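Local coordinates for protein CPn_0803/CP_1068/CPj0803/CpB0832 (Chlamydophila pneumoniae, PDB 3Q9D) that is of unknown function but probably serves type III secretion in Chlamydophila pneumoniae, perhaps as a coiled-coil protein of the needle tip, at residues A[56-59]-A[60-63]; A[167-171]-A[172-176]. All coordinates share one frame; numbering follows the deposited sequence.

In the fold
Each contact is a local pairing within its own continuous run of chain, and the two sit far apart in an elongated subunit: their centres are 43 Å from each other, their nearest atoms about 27 Å, on opposite sides of the centre of the chain. Contact 1 lies toward the C-terminal end of helix 48-61, in the amino-terminal group of helices. Contact 2 is the turn from the last strand of the three-stranded antiparallel sheet, 164-170, into the start of helix 171-190. One therefore lies near the close of a helix, the other near the start of one. Neither touches the other, but each meets a different neighbouring copy within the six-chain assembly.

Contact 1 of 2, residues A[56-59]-A[60-63]; sequences GNLK and RIFA
The Arg60 guanidinium has the carbonyl of Gly56 over one face, with Gly56 O offset toward the rim, 3.9 Å above the plane, and the Asn57 amide oxygen at its edge. There Arg60 NH2 donates to Asn57 OD1 in both the carbonyl plane and the guanidinium plane, although amide and guanidinium are turned 74° apart. The 2.5 Å between Arg60 NH2 and Asn57 OD1 is doubtful, since Arg60 is modelled in two conformers. In this one CG lies opposite the residue's own N (chi1 -175°) and the chain bends at chi3 to run alongside Asn57. A water donates to Asn57 O; its weak bond from Arg60 NH2 carries the same doubt.

The Phe62 ring brings its edge to Leu58 O, with Phe62 CD2 3.4 Å from that oxygen; Leu58 O also accepts from Phe62 N at 3.0 Å. Leu58 and Ile61 run side by side; in the Ile61 conformer given, one of two, Leu58 CD2 lies 4.0 Å from Ile61 CD1. Bonds from Arg60 N to Gly56 O and from Ile61 N to Asn57 O run along the helix backbone that carries these side chains.

Lys59 NZ forms a salt bridge with Glu119 of its own chain's helix 107-133 and a hydrogen bond to Ala118 O of the second subunit. Leu58 and Phe62 pack against both helix 70-82 and helix 107-133, while Arg60 and Ala63 meet Met122 and Val126 of that second subunit.

Contact 2 of 2, residues A[167-171]-A[172-176]; sequences LMTDV and QNTCH
Asp170 meets Asn173 across the start of the helix, and its side chain is easily followed outward. Asp170 CB lies 4.0 Å from Asn173 OD1. Asp170 CG, set between the backbone N and the carbonyl carbon (chi1 61°), is 3.3 Å from the same Asn173 OD1, and the carboxylate turns back over the first helical turn. Asp170 OD1 then accepts from Asn173 N at 2.8 Å, an almost straight bond of 172°, met nearly along the C-O axis. Asp170 OD2 forms a salt bridge with Arg150 and takes bonds from two waters: one, weakly bound here, also donates to Asn173 OD1, and the second also donates to Gln172 OE1.

Asn173 returns the bond: Asn173 OD1 accepts from Asp170 N at 2.9 Å, just as straight. The side chains cross at about a right angle, yet carboxylate and amide planes are only 20° apart. Because each oxygen takes the other residue's backbone N-H, the acceptors Asp170 OD1 and Asn173 OD1 end up 2.9 Å apart.

Asp170 O is gripped twice, by Thr174 N at 3.0 Å and by Thr174 OG1 at 2.9 Å, the hydroxyl standing above the carbonyl plane. Thr169 OG1, whose stronger partner is Asn155 on strand 150-159, adds a weak bond to Thr174 OG1. The reciprocal Asp170-Asn173 bonds make a capping box, supplemented by the Thr174 bonds, with Asp170 as N-cap where strand 164-170 turns into helix 171-190.

Contact 1 of 2, residues A[56-59]-A[60-63]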
loop_
_atom_site.group_PDB
_atom_site.type_symbol
_atom_site.label_atom_id
_atom_site.label_comp_id
_atom_site.label_asym_id
_atom_site.label_seq_id
_atom_site.Cartn_x
_atom_site.Cartn_y
_atom_site.Cartn_z
ATOM N N GLY A 56 29.358 3.209 -7.525
ATOM C CA GLY A 56 28.577 4.132 -6.705
ATOM C C GLY A 56 27.160 4.304 -7.239
ATOM O O GLY A 56 26.197 4.288 -6.485
ATOM N N ASN A 57 27.029 4.475 -8.550
ATOM C CA ASN A 57 25.715 4.608 -9.173
ATOM C C ASN A 57 24.829 3.351 -9.035
ATOM O O ASN A 57 23.626 3.439 -8.784
ATOM C CB ASN A 57 25.893 5.029 -10.641
ATOM C CG ASN A 57 26.282 6.493 -10.764
ATOM O OD1 ASN A 57 25.701 7.334 -10.084
ATOM N ND2 ASN A 57 27.265 6.803 -11.607
ATOM N N LEU A 58 25.437 2.181 -9.161
ATOM C CA LEU A 58 24.706 0.940 -8.978
ATOM C C LEU A 58 24.342 0.756 -7.504
ATOM O O LEU A 58 23.220 0.358 -7.188
ATOM C CB LEU A 58 25.505 -0.251 -9.495
ATOM C CG LEU A 58 25.740 -0.285 -11.009
ATOM C CD1 LEU A 58 26.754 -1.360 -11.375
ATOM C CD2 LEU A 58 24.453 -0.481 -11.794
ATOM N N LYS A 59 25.285 1.013 -6.603
ATOM C CA LYS A 59 24.944 0.955 -5.185
ATOM C C LYS A 59 23.737 1.838 -4.890
ATOM O O LYS A 59 22.873 1.464 -4.113
ATOM C CB LYS A 59 26.115 1.393 -4.305
ATOM C CG LYS A 59 27.202 0.296 -4.155
ATOM C CD LYS A 59 28.364 0.819 -3.296
ATOM C CE LYS A 59 29.384 -0.308 -3.018
ATOM N NZ LYS A 59 28.758 -1.420 -2.199
ATOM N N ARG A 60 23.695 3.024 -5.486
ATOM C CA ARG A 60 22.580 3.947 -5.266
ATOM C C ARG A 60 21.254 3.360 -5.738
ATOM O O ARG A 60 20.261 3.344 -5.004
ATOM C CB ARG A 60 22.841 5.275 -5.989
ATOM C CG ARG A 60 21.785 6.350 -5.723
ATOM C CD ARG A 60 22.266 7.746 -6.165
ATOM N NE ARG A 60 23.678 7.969 -5.855
ATOM C CZ ARG A 60 24.640 7.985 -6.770
ATOM N NH1 ARG A 60 25.898 8.183 -6.419
ATOM N NH2 ARG A 60 24.335 7.803 -8.042
ATOM N N ILE A 61 21.217 2.875 -6.976
ATOM C CA ILE A 61 19.928 2.422 -7.478
ATOM C C ILE A 61 19.449 1.173 -6.751
ATOM O O ILE A 61 18.250 0.996 -6.592
ATOM C CB ILE A 61 19.895 2.208 -9.009
ATOM C CG1 ILE A 61 20.740 1.000 -9.413
ATOM C CG2 ILE A 61 20.355 3.461 -9.755
ATOM C CD1 ILE A 61 20.754 0.775 -10.919
ATOM N N PHE A 62 20.370 0.325 -6.294
ATOM C CA PHE A 62 19.958 -0.881 -5.573
ATOM C C PHE A 62 19.772 -0.693 -4.065
ATOM O O PHE A 62 19.448 -1.643 -3.357
ATOM C CB PHE A 62 20.872 -2.071 -5.919
ATOM C CG PHE A 62 20.616 -2.594 -7.325
ATOM C CD1 PHE A 62 19.456 -3.309 -7.596
ATOM C CD2 PHE A 62 21.482 -2.297 -8.374
ATOM C CE1 PHE A 62 19.162 -3.764 -8.882
ATOM C CE2 PHE A 62 21.209 -2.751 -9.676
ATOM C CZ PHE A 62 20.038 -3.488 -9.928
ATOM N N ALA A 63 19.944 0.538 -3.585
ATOM C CA ALA A 63 19.751 0.823 -2.159
ATOM C C ALA A 63 18.269 0.775 -1.756
ATOM O O ALA A 63 17.936 0.453 -0.615
ATOM C CB ALA A 63 20.389 2.177 -1.773
HETATM O O HOH W 1 22.558 6.165 -9.634
#

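Contact 2 of 2, residues A[167-171]-A[172-176]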
loop_
_atom_site.group_PDB
_atom_site.type_symbol
_atom_site.label_atom_id
_atom_site.label_comp_id
_atom_site.label_asym_id
_atom_site.label_seq_id
_atom_site.Cartn_x
_atom_site.Cartn_y
_atom_site.Cartn_z
ATOM N N LEU A 167 -4.158 -13.911 3.155
ATOM C CA LEU A 167 -5.523 -14.304 2.852
ATOM C C LEU A 167 -5.961 -15.439 3.779
ATOM O O LEU A 167 -5.292 -16.469 3.844
ATOM C CB LEU A 167 -5.596 -14.747 1.383
ATOM C CG LEU A 167 -6.967 -15.046 0.786
ATOM C CD1 LEU A 167 -7.806 -13.756 0.682
ATOM C CD2 LEU A 167 -6.778 -15.677 -0.585
ATOM N N MET A 168 -7.062 -15.251 4.517
ATOM C CA MET A 168 -7.590 -16.328 5.381
ATOM C C MET A 168 -8.583 -17.165 4.580
ATOM O O MET A 168 -9.338 -16.629 3.758
ATOM C CB MET A 168 -8.298 -15.779 6.653
ATOM C CG MET A 168 -7.503 -14.743 7.453
ATOM S SD MET A 168 -6.009 -15.406 8.206
ATOM C CE MET A 168 -6.691 -16.678 9.271
ATOM N N THR A 169 -8.596 -18.479 4.823
ATOM C CA THR A 169 -9.555 -19.377 4.178
ATOM C C THR A 169 -10.003 -20.410 5.190
ATOM O O THR A 169 -9.196 -20.883 5.989
ATOM C CB THR A 169 -8.925 -20.137 2.971
ATOM O OG1 THR A 169 -7.705 -20.787 3.385
ATOM C CG2 THR A 169 -8.626 -19.194 1.794
ATOM N N ASP A 170 -11.278 -20.781 5.166
ATOM C CA ASP A 170 -11.683 -21.941 5.949
ATOM C C ASP A 170 -11.690 -23.124 4.988
ATOM O O ASP A 170 -11.295 -22.979 3.840
ATOM C CB ASP A 170 -13.038 -21.734 6.649
ATOM C CG ASP A 170 -14.175 -21.490 5.675
ATOM O OD1 ASP A 170 -13.986 -21.725 4.460
ATOM O OD2 ASP A 170 -15.272 -21.091 6.129
ATOM N N VAL A 171 -12.147 -24.288 5.432
ATOM C CA VAL A 171 -12.034 -25.473 4.600
ATOM C C VAL A 171 -12.924 -25.388 3.352
ATOM O O VAL A 171 -12.545 -25.826 2.259
ATOM C CB VAL A 171 -12.345 -26.744 5.425
ATOM C CG1 VAL A 171 -12.821 -27.846 4.540
ATOM C CG2 VAL A 171 -11.121 -27.174 6.201
ATOM N N GLN A 172 -14.114 -24.827 3.508
ATOM C CA GLN A 172 -14.968 -24.637 2.358
ATOM C C GLN A 172 -14.387 -23.636 1.342
ATOM O O GLN A 172 -14.431 -23.897 0.138
ATOM C CB GLN A 172 -16.349 -24.162 2.781
ATOM C CG GLN A 172 -17.294 -24.069 1.600
ATOM C CD GLN A 172 -18.675 -23.644 2.014
ATOM O OE1 GLN A 172 -18.841 -22.785 2.889
ATOM N NE2 GLN A 172 -19.687 -24.250 1.398
ATOM N N ASN A 173 -13.873 -22.496 1.816
ATOM C CA ASN A 173 -13.204 -21.526 0.921
ATOM C C ASN A 173 -12.099 -22.225 0.133
ATOM O O ASN A 173 -11.880 -21.954 -1.049
ATOM C CB ASN A 173 -12.490 -20.406 1.695
ATOM C CG ASN A 173 -13.417 -19.548 2.518
ATOM O OD1 ASN A 173 -13.055 -19.118 3.622
ATOM N ND2 ASN A 173 -14.600 -19.265 1.985
ATOM N N THR A 174 -11.349 -23.082 0.822
ATOM C CA THR A 174 -10.217 -23.740 0.202
ATOM C C THR A 174 -10.691 -24.620 -0.954
ATOM O O THR A 174 -10.100 -24.620 -2.034
ATOM C CB THR A 174 -9.415 -24.582 1.229
ATOM O OG1 THR A 174 -8.999 -23.747 2.316
ATOM C CG2 THR A 174 -8.184 -25.204 0.567
ATOM N N CYS A 175 -11.761 -25.370 -0.711
ATOM C CA CYS A 175 -12.376 -26.209 -1.728
ATOM C C CYS A 175 -12.885 -25.378 -2.916
ATOM O O CYS A 175 -12.712 -25.748 -4.071
ATOM C CB CYS A 175 -13.527 -26.998 -1.104
ATOM S SG CYS A 175 -14.417 -28.054 -2.242
ATOM N N HIS A 176 -13.517 -24.254 -2.627
ATOM C CA HIS A 176 -14.019 -23.416 -3.717
ATOM C C HIS A 176 -12.876 -22.848 -4.542
ATOM O O HIS A 176 -12.955 -22.783 -5.769
ATOM C CB HIS A 176 -14.905 -22.309 -3.173
ATOM C CG HIS A 176 -16.182 -22.818 -2.591
ATOM N ND1 HIS A 176 -17.048 -22.025 -1.872
ATOM C CD2 HIS A 176 -16.741 -24.051 -2.621
ATOM C CE1 HIS A 176 -18.085 -22.745 -1.485
ATOM N NE2 HIS A 176 -17.923 -23.979 -1.927
HETATM O O HOH W 2 -15.094 -18.478 5.441
HETATM O O HOH W 3 -17.327 -20.857 4.117
#